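Local atomic coordinates of CD8 alpha antigen (Sus scrofa, PDB entry 5EDX), a protein that probably serves as a T-cell co-receptor subunit that pairs with a second copy of itself and binds MHC class I molecules. Residues 36-41 against 89-94; 18-23 against 108-113; 65-70 against 81-86. All blocks are in the same frame, centred on the assembly; numbering follows the deposited sequence.

Interaction 1 (36-41 against 89-94); sequences LYQKPG and QGYYFC
Four backbone hydrogen bonds zip Leu36 and Gln38 to Phe93 and Tyr91, the two hydrogen-bonded pairs of an antiparallel ladder. The shortest runs from Leu36 N to Phe93 O, 2.7 Å, almost straight on to the carbonyl. Between these pairs lies the non-hydrogen-bonded pair Tyr37 and Tyr92, where the backbones close up and Tyr37 CA sends its hydrogen toward Tyr91 O, 3.2 Å away.

A fifth bond comes from a side chain. Tyr37 turns CG away from its own nitrogen (chi1 165°), which lays the ring along the neighbouring strand toward Gly90, and its hydroxyl donates to Gln89 O at 2.7 Å from Tyr37 OH. The acceptor sits at the ring edge, while the hydroxyl comes in tilted from the carbonyl plane. Pro40 CG packs against the same carbonyl oxygen.

Aromatic packing differs on the two faces. On that of Tyr37 and Tyr92 the rings meet obliquely, planes at 46°, and Tyr37 CD1 rests over the Tyr92 ring, 3.4 Å from Tyr92 CZ; the Tyr92 hydroxyl is held by Asp88 O. On the other face Phe93 takes the position between N and carbonyl carbon (chi1 58°), which swings its ring across Leu36: Leu36 CB stands over the ring, 3.9 Å from the centroid of Phe93, and Leu36 CD1 meets Phe93 CE2. Farther along this face a water 2.7 Å from Tyr91 OH accepts a weak bond from Gly41 N.

The two strands are central members of the GFCC' sheet of the V-set domain, flanked by strands 47-52 and 101-111. Leu49 covers the Tyr37 and Tyr92 side, facing the sandwich interior, whereas the Leu36, Gln38 and Phe93 side meets the second subunit, where Gln38, also bonded to Ser44 O of its own chain, bonds to Gln38 of the second subunit.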
loop_
_atom_site.group_PDB
_atom_site.type_symbol
_atom_site.label_atom_id
_atom_site.label_comp_id
_atom_site.label_asym_id
_atom_site.label_seq_id
_atom_site.Cartn_x
_atom_site.Cartn_y
_atom_site.Cartn_z
ATOM N N LEU A 36 -7.353 -1.944 2.086
ATOM C CA LEU A 36 -6.202 -1.655 2.931
ATOM C C LEU A 36 -6.551 -0.525 3.887
ATOM O O LEU A 36 -7.479 0.243 3.652
ATOM C CB LEU A 36 -5.000 -1.243 2.080
ATOM C CG LEU A 36 -4.592 -2.216 0.973
ATOM C CD1 LEU A 36 -3.431 -1.633 0.165
ATOM C CD2 LEU A 36 -4.218 -3.575 1.562
ATOM N N TYR A 37 -5.792 -0.431 4.967
ATOM C CA TYR A 37 -6.019 0.586 5.985
ATOM C C TYR A 37 -4.682 1.166 6.418
ATOM O O TYR A 37 -3.688 0.446 6.503
ATOM C CB TYR A 37 -6.736 -0.049 7.175
ATOM C CG TYR A 37 -6.724 0.765 8.452
ATOM C CD1 TYR A 37 -7.581 1.847 8.627
ATOM C CD2 TYR A 37 -5.879 0.419 9.499
ATOM C CE1 TYR A 37 -7.574 2.586 9.827
ATOM C CE2 TYR A 37 -5.865 1.139 10.684
ATOM C CZ TYR A 37 -6.715 2.217 10.845
ATOM O OH TYR A 37 -6.689 2.921 12.033
ATOM N N GLN A 38 -4.643 2.470 6.666
ATOM C CA GLN A 38 -3.459 3.052 7.291
ATOM C C GLN A 38 -3.864 3.856 8.514
ATOM O O GLN A 38 -4.843 4.596 8.479
ATOM C CB GLN A 38 -2.662 3.922 6.318
ATOM C CG GLN A 38 -1.319 4.361 6.906
ATOM C CD GLN A 38 -0.533 5.288 5.996
ATOM O OE1 GLN A 38 -1.092 6.203 5.398
ATOM N NE2 GLN A 38 0.777 5.067 5.910
ATOM N N LYS A 39 -3.104 3.698 9.593
ATOM C CA LYS A 39 -3.392 4.383 10.850
ATOM C C LYS A 39 -3.139 5.883 10.761
ATOM O O LYS A 39 -2.336 6.340 9.947
ATOM C CB LYS A 39 -2.522 3.795 11.966
ATOM C CG LYS A 39 -2.877 2.365 12.332
ATOM C CD LYS A 39 -1.905 1.778 13.348
ATOM C CE LYS A 39 -0.563 1.466 12.701
ATOM N NZ LYS A 39 0.327 0.682 13.594
ATOM N N PRO A 40 -3.828 6.657 11.611
ATOM C CA PRO A 40 -3.555 8.090 11.765
ATOM C C PRO A 40 -2.254 8.240 12.540
ATOM O O PRO A 40 -1.704 7.233 12.981
ATOM C CB PRO A 40 -4.716 8.585 12.643
ATOM C CG PRO A 40 -5.633 7.414 12.848
ATOM C CD PRO A 40 -4.844 6.178 12.558
ATOM N N GLY A 41 -1.775 9.465 12.726
ATOM C CA GLY A 41 -0.555 9.680 13.486
ATOM C C GLY A 41 0.674 9.478 12.621
ATOM O O GLY A 41 0.668 9.843 11.455
ATOM N N GLN A 89 -10.618 4.798 13.390
ATOM C CA GLN A 89 -10.260 6.030 12.698
ATOM C C GLN A 89 -9.010 5.846 11.847
ATOM O O GLN A 89 -8.055 5.192 12.261
ATOM C CB GLN A 89 -10.010 7.150 13.694
ATOM C CG GLN A 89 -11.221 7.556 14.486
ATOM C CD GLN A 89 -10.858 8.583 15.529
ATOM O OE1 GLN A 89 -10.365 8.243 16.606
ATOM N NE2 GLN A 89 -11.069 9.848 15.208
ATOM N N GLY A 90 -9.004 6.450 10.665
ATOM C CA GLY A 90 -7.847 6.356 9.797
ATOM C C GLY A 90 -8.201 6.418 8.327
ATOM O O GLY A 90 -9.225 6.985 7.940
ATOM N N TYR A 91 -7.348 5.816 7.507
ATOM C CA TYR A 91 -7.449 5.927 6.057
ATOM C C TYR A 91 -7.716 4.570 5.434
ATOM O O TYR A 91 -6.978 3.615 5.665
ATOM C CB TYR A 91 -6.144 6.495 5.507
ATOM C CG TYR A 91 -5.747 7.768 6.202
ATOM C CD1 TYR A 91 -6.406 8.954 5.927
ATOM C CD2 TYR A 91 -4.728 7.780 7.152
ATOM C CE1 TYR A 91 -6.060 10.127 6.571
ATOM C CE2 TYR A 91 -4.373 8.961 7.800
ATOM C CZ TYR A 91 -5.049 10.124 7.498
ATOM O OH TYR A 91 -4.719 11.306 8.129
ATOM N N TYR A 92 -8.784 4.486 4.652
ATOM C CA TYR A 92 -9.142 3.239 3.994
ATOM C C TYR A 92 -9.006 3.414 2.491
ATOM O O TYR A 92 -9.323 4.477 1.955
ATOM C CB TYR A 92 -10.571 2.837 4.369
ATOM C CG TYR A 92 -10.722 2.525 5.844
ATOM C CD1 TYR A 92 -10.894 3.543 6.781
ATOM C CD2 TYR A 92 -10.672 1.217 6.298
ATOM C CE1 TYR A 92 -11.016 3.255 8.139
ATOM C CE2 TYR A 92 -10.800 0.918 7.655
ATOM C CZ TYR A 92 -10.975 1.942 8.564
ATOM O OH TYR A 92 -11.102 1.642 9.901
ATOM N N PHE A 93 -8.527 2.378 1.808
ATOM C CA PHE A 93 -8.311 2.491 0.370
ATOM C C PHE A 93 -8.211 1.127 -0.285
ATOM O O PHE A 93 -7.993 0.122 0.390
ATOM C CB PHE A 93 -7.087 3.376 0.050
ATOM C CG PHE A 93 -5.786 2.896 0.652
ATOM C CD1 PHE A 93 -5.563 2.962 2.024
ATOM C CD2 PHE A 93 -4.761 2.435 -0.166
ATOM C CE1 PHE A 93 -4.350 2.543 2.567
ATOM C CE2 PHE A 93 -3.543 2.017 0.369
ATOM C CZ PHE A 93 -3.340 2.073 1.741
ATOM N N CYS A 94 -8.403 1.101 -1.600
ATOM C CA CYS A 94 -8.454 -0.145 -2.347
ATOM C C CYS A 94 -7.189 -0.309 -3.161
ATOM O O CYS A 94 -6.565 0.675 -3.547
ATOM C CB CYS A 94 -9.661 -0.146 -3.281
ATOM S SG CYS A 94 -11.231 -0.099 -2.397
HETATM O O HOH W 1 -2.739 11.170 9.891
#

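Interaction 2 (18-23 against 108-113)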
loop_
_atom_site.group_PDB
_atom_site.type_symbol
_atom_site.label_atom_id
_atom_site.label_comp_id
_atom_site.label_asym_id
_atom_site.label_seq_id
_atom_site.Cartn_x
_atom_site.Cartn_y
_atom_site.Cartn_z
ATOM N N VAL A 18 -20.492 2.664 9.193
ATOM C CA VAL A 18 -19.918 3.403 8.070
ATOM C C VAL A 18 -19.739 2.464 6.880
ATOM O O VAL A 18 -19.203 1.370 7.029
ATOM C CB VAL A 18 -18.550 4.016 8.453
ATOM C CG1 VAL A 18 -17.901 4.697 7.261
ATOM C CG2 VAL A 18 -18.715 5.000 9.598
ATOM N N LYS A 19 -20.194 2.888 5.705
ATOM C CA LYS A 19 -20.064 2.063 4.505
ATOM C C LYS A 19 -19.273 2.806 3.432
ATOM O O LYS A 19 -19.645 3.912 3.028
ATOM C CB LYS A 19 -21.445 1.662 3.980
ATOM C CG LYS A 19 -21.414 0.798 2.721
ATOM C CD LYS A 19 -22.772 0.142 2.515
ATOM C CE LYS A 19 -22.752 -0.830 1.351
ATOM N NZ LYS A 19 -24.026 -1.602 1.288
ATOM N N LEU A 20 -18.174 2.200 2.991
ATOM C CA LEU A 20 -17.297 2.799 1.993
ATOM C C LEU A 20 -17.392 2.036 0.679
ATOM O O LEU A 20 -17.645 0.836 0.683
ATOM C CB LEU A 20 -15.851 2.756 2.480
ATOM C CG LEU A 20 -15.573 3.333 3.868
ATOM C CD1 LEU A 20 -14.088 3.164 4.203
ATOM C CD2 LEU A 20 -15.995 4.796 3.954
ATOM N N ARG A 21 -17.175 2.726 -0.438
ATOM C CA ARG A 21 -17.265 2.089 -1.751
ATOM C C ARG A 21 -16.080 2.452 -2.640
ATOM O O ARG A 21 -15.673 3.617 -2.703
ATOM C CB ARG A 21 -18.564 2.507 -2.447
ATOM C CG ARG A 21 -18.839 1.765 -3.757
ATOM C CD ARG A 21 -20.061 2.341 -4.467
ATOM N NE ARG A 21 -19.808 3.706 -4.915
ATOM C CZ ARG A 21 -20.335 4.792 -4.360
ATOM N NH1 ARG A 21 -20.029 5.991 -4.839
ATOM N NH2 ARG A 21 -21.173 4.681 -3.337
ATOM N N CYS A 22 -15.517 1.453 -3.313
ATOM C CA CYS A 22 -14.626 1.720 -4.437
ATOM C C CYS A 22 -15.101 0.926 -5.643
ATOM O O CYS A 22 -15.299 -0.280 -5.560
ATOM C CB CYS A 22 -13.148 1.439 -4.108
ATOM S SG CYS A 22 -12.650 -0.288 -3.860
ATOM N N GLU A 23 -15.315 1.628 -6.748
ATOM C CA GLU A 23 -15.695 0.994 -8.002
ATOM C C GLU A 23 -14.451 0.879 -8.860
ATOM O O GLU A 23 -13.726 1.853 -9.045
ATOM C CB GLU A 23 -16.776 1.808 -8.732
ATOM C CG GLU A 23 -17.230 1.171 -10.054
ATOM C CD GLU A 23 -18.269 1.996 -10.810
ATOM O OE1 GLU A 23 -18.779 1.501 -11.837
ATOM O OE2 GLU A 23 -18.573 3.131 -10.397
ATOM N N MET A 108 -9.972 7.205 1.650
ATOM C CA MET A 108 -11.219 7.631 2.265
ATOM C C MET A 108 -10.911 7.763 3.752
ATOM O O MET A 108 -10.632 6.772 4.422
ATOM C CB MET A 108 -12.321 6.604 2.010
ATOM C CG MET A 108 -12.882 6.656 0.578
ATOM S SD MET A 108 -13.590 5.112 -0.041
ATOM C CE MET A 108 -12.107 4.163 -0.336
ATOM N N SER A 109 -10.924 8.990 4.258
ATOM C CA SER A 109 -10.613 9.214 5.662
ATOM C C SER A 109 -11.880 9.087 6.490
ATOM O O SER A 109 -12.941 9.579 6.107
ATOM C CB SER A 109 -9.961 10.585 5.877
ATOM O OG SER A 109 -10.874 11.630 5.609
ATOM N N VAL A 110 -11.771 8.398 7.617
ATOM C CA VAL A 110 -12.892 8.263 8.527
ATOM C C VAL A 110 -12.412 8.640 9.924
ATOM O O VAL A 110 -11.534 7.984 10.478
ATOM C CB VAL A 110 -13.445 6.829 8.537
ATOM C CG1 VAL A 110 -14.763 6.791 9.276
ATOM C CG2 VAL A 110 -13.616 6.315 7.103
ATOM N N PHE A 111 -12.972 9.714 10.475
ATOM C CA PHE A 111 -12.543 10.219 11.778
ATOM C C PHE A 111 -13.737 10.626 12.639
ATOM O O PHE A 111 -14.795 10.983 12.121
ATOM C CB PHE A 111 -11.599 11.423 11.612
ATOM C CG PHE A 111 -10.201 11.050 11.197
ATOM C CD1 PHE A 111 -9.239 10.759 12.147
ATOM C CD2 PHE A 111 -9.855 10.971 9.855
ATOM C CE1 PHE A 111 -7.953 10.406 11.778
ATOM C CE2 PHE A 111 -8.572 10.619 9.477
ATOM C CZ PHE A 111 -7.618 10.336 10.438
ATOM N N LEU A 112 -13.558 10.540 13.953
ATOM C CA LEU A 112 -14.511 11.068 14.919
ATOM C C LEU A 112 -14.622 12.583 14.751
ATOM O O LEU A 112 -13.678 13.238 14.296
ATOM C CB LEU A 112 -14.014 10.762 16.334
ATOM C CG LEU A 112 -14.583 9.685 17.269
ATOM C CD1 LEU A 112 -15.362 8.594 16.567
ATOM C CD2 LEU A 112 -13.467 9.093 18.144
ATOM N N PRO A 113 -15.780 13.150 15.109
ATOM C CA PRO A 113 -15.889 14.611 15.159
ATOM C C PRO A 113 -14.938 15.150 16.220
ATOM O O PRO A 113 -14.755 14.503 17.250
ATOM C CB PRO A 113 -17.344 14.837 15.586
ATOM C CG PRO A 113 -18.061 13.588 15.183
ATOM C CD PRO A 113 -17.064 12.486 15.390
#
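Leu20 and Met108 both set CG anti to the carbonyl carbon, beside the backbone N (chi1 -53° and -76°). Both residues face the gap between the two sheets of the immunoglobulin V-set sandwich, and these torsions put Leu20 CD2 and, with an extended chi2 of 154°, the Met108 sulfur where they meet the opposing strand. The strands face each other from opposite sheets: the axes of 18-23 and 108-111 come no closer than 9.5 Å and run nearly antiparallel. At that spacing the strands do not pair, and side chains reach across the gap.

Three apolar contacts line up along the strands. At one end Val18 CG1 approaches Val110 CG1 methyl to methyl, at 4.3 Å. In the middle the CD2 branch of Leu20 meets the other methyl of the same valine, Val110 CG2, 4.2 Å away, and Val110 is thus shared between two residues of the opposing strand. At the other end Met108 supplies its thioether, with Met108 SD lying against Leu20 CB at 4.1 Å. All four side chains are buried.

Trp35 of strand 33-38 packs on both Leu20 and Met108, and Val10 on both valines, extending this core layer beyond the two strands. Cys22, two residues along from Leu20, crosses the same gap covalently through its disulfide to Cys94. Nearby, Met108 SD comes to 3.7 Å from the backbone oxygen of Arg21.

Interaction 3 (65-70 against 81-86)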
loop_
_atom_site.group_PDB
_atom_site.type_symbol
_atom_site.label_atom_id
_atom_site.label_comp_id
_atom_site.label_asym_id
_atom_site.label_seq_id
_atom_site.Cartn_x
_atom_site.Cartn_y
_atom_site.Cartn_z
ATOM N N THR A 65 -14.450 -9.818 11.899
ATOM C CA THR A 65 -15.446 -9.509 10.878
ATOM C C THR A 65 -16.810 -9.124 11.444
ATOM O O THR A 65 -17.732 -8.808 10.697
ATOM C CB THR A 65 -15.591 -10.644 9.833
ATOM O OG1 THR A 65 -15.913 -11.873 10.492
ATOM C CG2 THR A 65 -14.289 -10.820 9.062
ATOM N N ARG A 66 -16.932 -9.144 12.768
ATOM C CA ARG A 66 -18.113 -8.604 13.424
ATOM C C ARG A 66 -18.100 -7.083 13.333
ATOM O O ARG A 66 -19.150 -6.447 13.369
ATOM C CB ARG A 66 -18.161 -9.034 14.896
ATOM C CG ARG A 66 -18.352 -10.532 15.098
ATOM C CD ARG A 66 -18.180 -10.920 16.559
ATOM N NE ARG A 66 -16.850 -10.586 17.061
ATOM C CZ ARG A 66 -16.388 -10.946 18.257
ATOM N NH1 ARG A 66 -17.148 -11.659 19.078
ATOM N NH2 ARG A 66 -15.164 -10.597 18.629
ATOM N N TYR A 67 -16.901 -6.509 13.222
ATOM C CA TYR A 67 -16.743 -5.059 13.165
ATOM C C TYR A 67 -16.381 -4.547 11.774
ATOM O O TYR A 67 -16.728 -3.429 11.421
ATOM C CB TYR A 67 -15.672 -4.601 14.153
ATOM C CG TYR A 67 -16.116 -4.728 15.586
ATOM C CD1 TYR A 67 -16.894 -3.739 16.176
ATOM C CD2 TYR A 67 -15.771 -5.837 16.344
ATOM C CE1 TYR A 67 -17.313 -3.849 17.493
ATOM C CE2 TYR A 67 -16.188 -5.957 17.662
ATOM C CZ TYR A 67 -16.955 -4.962 18.226
ATOM O OH TYR A 67 -17.372 -5.078 19.534
ATOM N N ILE A 68 -15.648 -5.350 11.011
ATOM C CA ILE A 68 -15.225 -4.945 9.671
ATOM C C ILE A 68 -15.498 -6.061 8.678
ATOM O O ILE A 68 -14.928 -7.144 8.786
ATOM C CB ILE A 68 -13.719 -4.617 9.618
ATOM C CG1 ILE A 68 -13.389 -3.472 10.579
ATOM C CG2 ILE A 68 -13.296 -4.286 8.176
ATOM C CD1 ILE A 68 -11.936 -3.050 10.567
ATOM N N SER A 69 -16.379 -5.805 7.715
ATOM C CA SER A 69 -16.621 -6.788 6.662
ATOM C C SER A 69 -16.648 -6.085 5.311
ATOM O O SER A 69 -16.563 -4.859 5.239
ATOM C CB SER A 69 -17.931 -7.539 6.906
ATOM O OG SER A 69 -19.051 -6.692 6.714
ATOM N N GLY A 70 -16.757 -6.855 4.237
ATOM C CA GLY A 70 -16.826 -6.252 2.922
ATOM C C GLY A 70 -17.384 -7.213 1.902
ATOM O O GLY A 70 -17.504 -8.409 2.174
ATOM N N LEU A 81 -17.802 -0.662 8.246
ATOM C CA LEU A 81 -17.370 -0.576 9.634
ATOM C C LEU A 81 -18.665 -0.592 10.441
ATOM O O LEU A 81 -19.381 0.407 10.504
ATOM C CB LEU A 81 -16.591 0.716 9.870
ATOM C CG LEU A 81 -15.486 1.046 8.858
ATOM C CD1 LEU A 81 -14.870 2.404 9.165
ATOM C CD2 LEU A 81 -14.414 -0.039 8.825
ATOM N N HIS A 82 -18.976 -1.744 11.026
ATOM C CA HIS A 82 -20.308 -1.990 11.581
ATOM C C HIS A 82 -20.653 -1.218 12.840
ATOM O O HIS A 82 -21.813 -0.848 13.051
ATOM C CB HIS A 82 -20.496 -3.485 11.833
ATOM C CG HIS A 82 -20.726 -4.273 10.583
ATOM N ND1 HIS A 82 -19.722 -4.961 9.942
ATOM C CD2 HIS A 82 -21.846 -4.461 9.847
ATOM C CE1 HIS A 82 -20.215 -5.552 8.864
ATOM N NE2 HIS A 82 -21.501 -5.261 8.784
ATOM N N ARG A 83 -19.653 -0.997 13.684
ATOM C CA ARG A 83 -19.875 -0.415 14.996
ATOM C C ARG A 83 -18.626 0.388 15.316
ATOM O O ARG A 83 -17.745 -0.064 16.049
ATOM C CB ARG A 83 -20.080 -1.538 16.021
ATOM C CG ARG A 83 -21.099 -1.240 17.107
ATOM C CD ARG A 83 -21.444 -2.504 17.895
ATOM N NE ARG A 83 -22.698 -3.114 17.458
ATOM C CZ ARG A 83 -23.144 -4.293 17.881
ATOM N NH1 ARG A 83 -22.432 -5.005 18.747
ATOM N NH2 ARG A 83 -24.299 -4.769 17.438
ATOM N N PHE A 84 -18.563 1.587 14.747
ATOM C CA PHE A 84 -17.321 2.347 14.636
ATOM C C PHE A 84 -16.580 2.472 15.964
ATOM O O PHE A 84 -17.121 2.976 16.952
ATOM C CB PHE A 84 -17.608 3.724 14.021
ATOM C CG PHE A 84 -16.375 4.495 13.637
ATOM C CD1 PHE A 84 -15.597 4.089 12.566
ATOM C CD2 PHE A 84 -16.012 5.641 14.325
ATOM C CE1 PHE A 84 -14.470 4.795 12.204
ATOM C CE2 PHE A 84 -14.880 6.357 13.962
ATOM C CZ PHE A 84 -14.107 5.931 12.905
ATOM N N ARG A 85 -15.341 1.996 15.980
ATOM C CA ARG A 85 -14.505 2.062 17.171
ATOM C C ARG A 85 -13.540 3.243 17.076
ATOM O O ARG A 85 -13.228 3.725 15.983
ATOM C CB ARG A 85 -13.742 0.745 17.340
ATOM C CG ARG A 85 -14.658 -0.475 17.482
ATOM C CD ARG A 85 -13.919 -1.801 17.255
ATOM N NE ARG A 85 -13.451 -1.943 15.879
ATOM C CZ ARG A 85 -12.812 -3.009 15.404
ATOM N NH1 ARG A 85 -12.565 -4.050 16.188
ATOM N NH2 ARG A 85 -12.415 -3.037 14.141
ATOM N N GLU A 86 -13.067 3.715 18.223
ATOM C CA GLU A 86 -12.127 4.828 18.239
ATOM C C GLU A 86 -10.900 4.481 17.400
ATOM O O GLU A 86 -10.372 5.317 16.661
ATOM C CB GLU A 86 -11.722 5.140 19.679
ATOM C CG GLU A 86 -10.835 6.360 19.807
ATOM C CD GLU A 86 -10.734 6.848 21.235
ATOM O OE1 GLU A 86 -11.244 6.151 22.138
ATOM O OE2 GLU A 86 -10.150 7.928 21.456
HETATM O O HOH W 2 -16.532 -1.051 13.072
HETATM O O HOH W 3 -20.047 -4.445 20.420
#
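Tyr67 and Arg85 form the tight part of this contact. The Arg85 guanidinium lies flat on the Tyr67 ring, planes only 5° apart and centres 4.4 Å from each other, while Arg85 CD stands over the same face near the rim, a CH-pi contact. The overlap is offset: Tyr67 CB sits under the middle of the guanidinium, 3.5 Å from Arg85 CZ. A bend at chi3 (-66°) turns the end of the arginine across the tyrosine, and a salt bridge from Arg85 NH2 to Asp88 holds it from beyond. Ile68 CD1 meets the guanidinium at its edge, 3.6 Å from Arg85 NH2, and on the inner side Ile68 CG1 lies alongside Leu81 CD2.

One direct hydrogen bond, from His82 N to Tyr67 O at 2.8 Å, pins the backbones just beyond the last bridge of the ladder, Ile68 with Leu81.

Toward solvent the fit becomes looser and water takes over. One water donates to Tyr67 O and accepts from Arg83 N. A second water, in the plane of the Arg83 guanidinium, accepts from Arg83 NH1 at 3.0 Å and also bonds Tyr67 OH. Between these two bridges Arg83 CB only brushes the ring near Tyr67 CD1 and CE1. Arg66, also exposed, turns to Asp64 instead.

In many V domains an arginine at the start of strand D bridges to an aspartate of the E-F loop. Here the arginine bonded to Asp88 comes from the E-F loop itself, and its stack on Tyr67 joins that loop to the entry of D, strand 68-73, in this immunoglobulin V-set fold.

How the interactions relate
All three contacts belong to one V-set sandwich, their centres 9 to 14 Å apart. Along the chain they are nested: 65-70 with 81-86 falls inside the loop closed by interaction 1, which itself falls inside that closed by interaction 2. Interaction 1 lies within the sheet that meets the second subunit, interaction 3 at the edge of the other, and interaction 2 spans the space between. The Cys22 to Cys94 disulfide joins interactions 1 and 2 covalently, and backbone bonds Tyr92 to Met108 and Val18 to Leu81 continue the two sheets from one contact to the next. Phe84, packed on Val110, Leu112 and Gln89, ties the E-F loop to both other contacts.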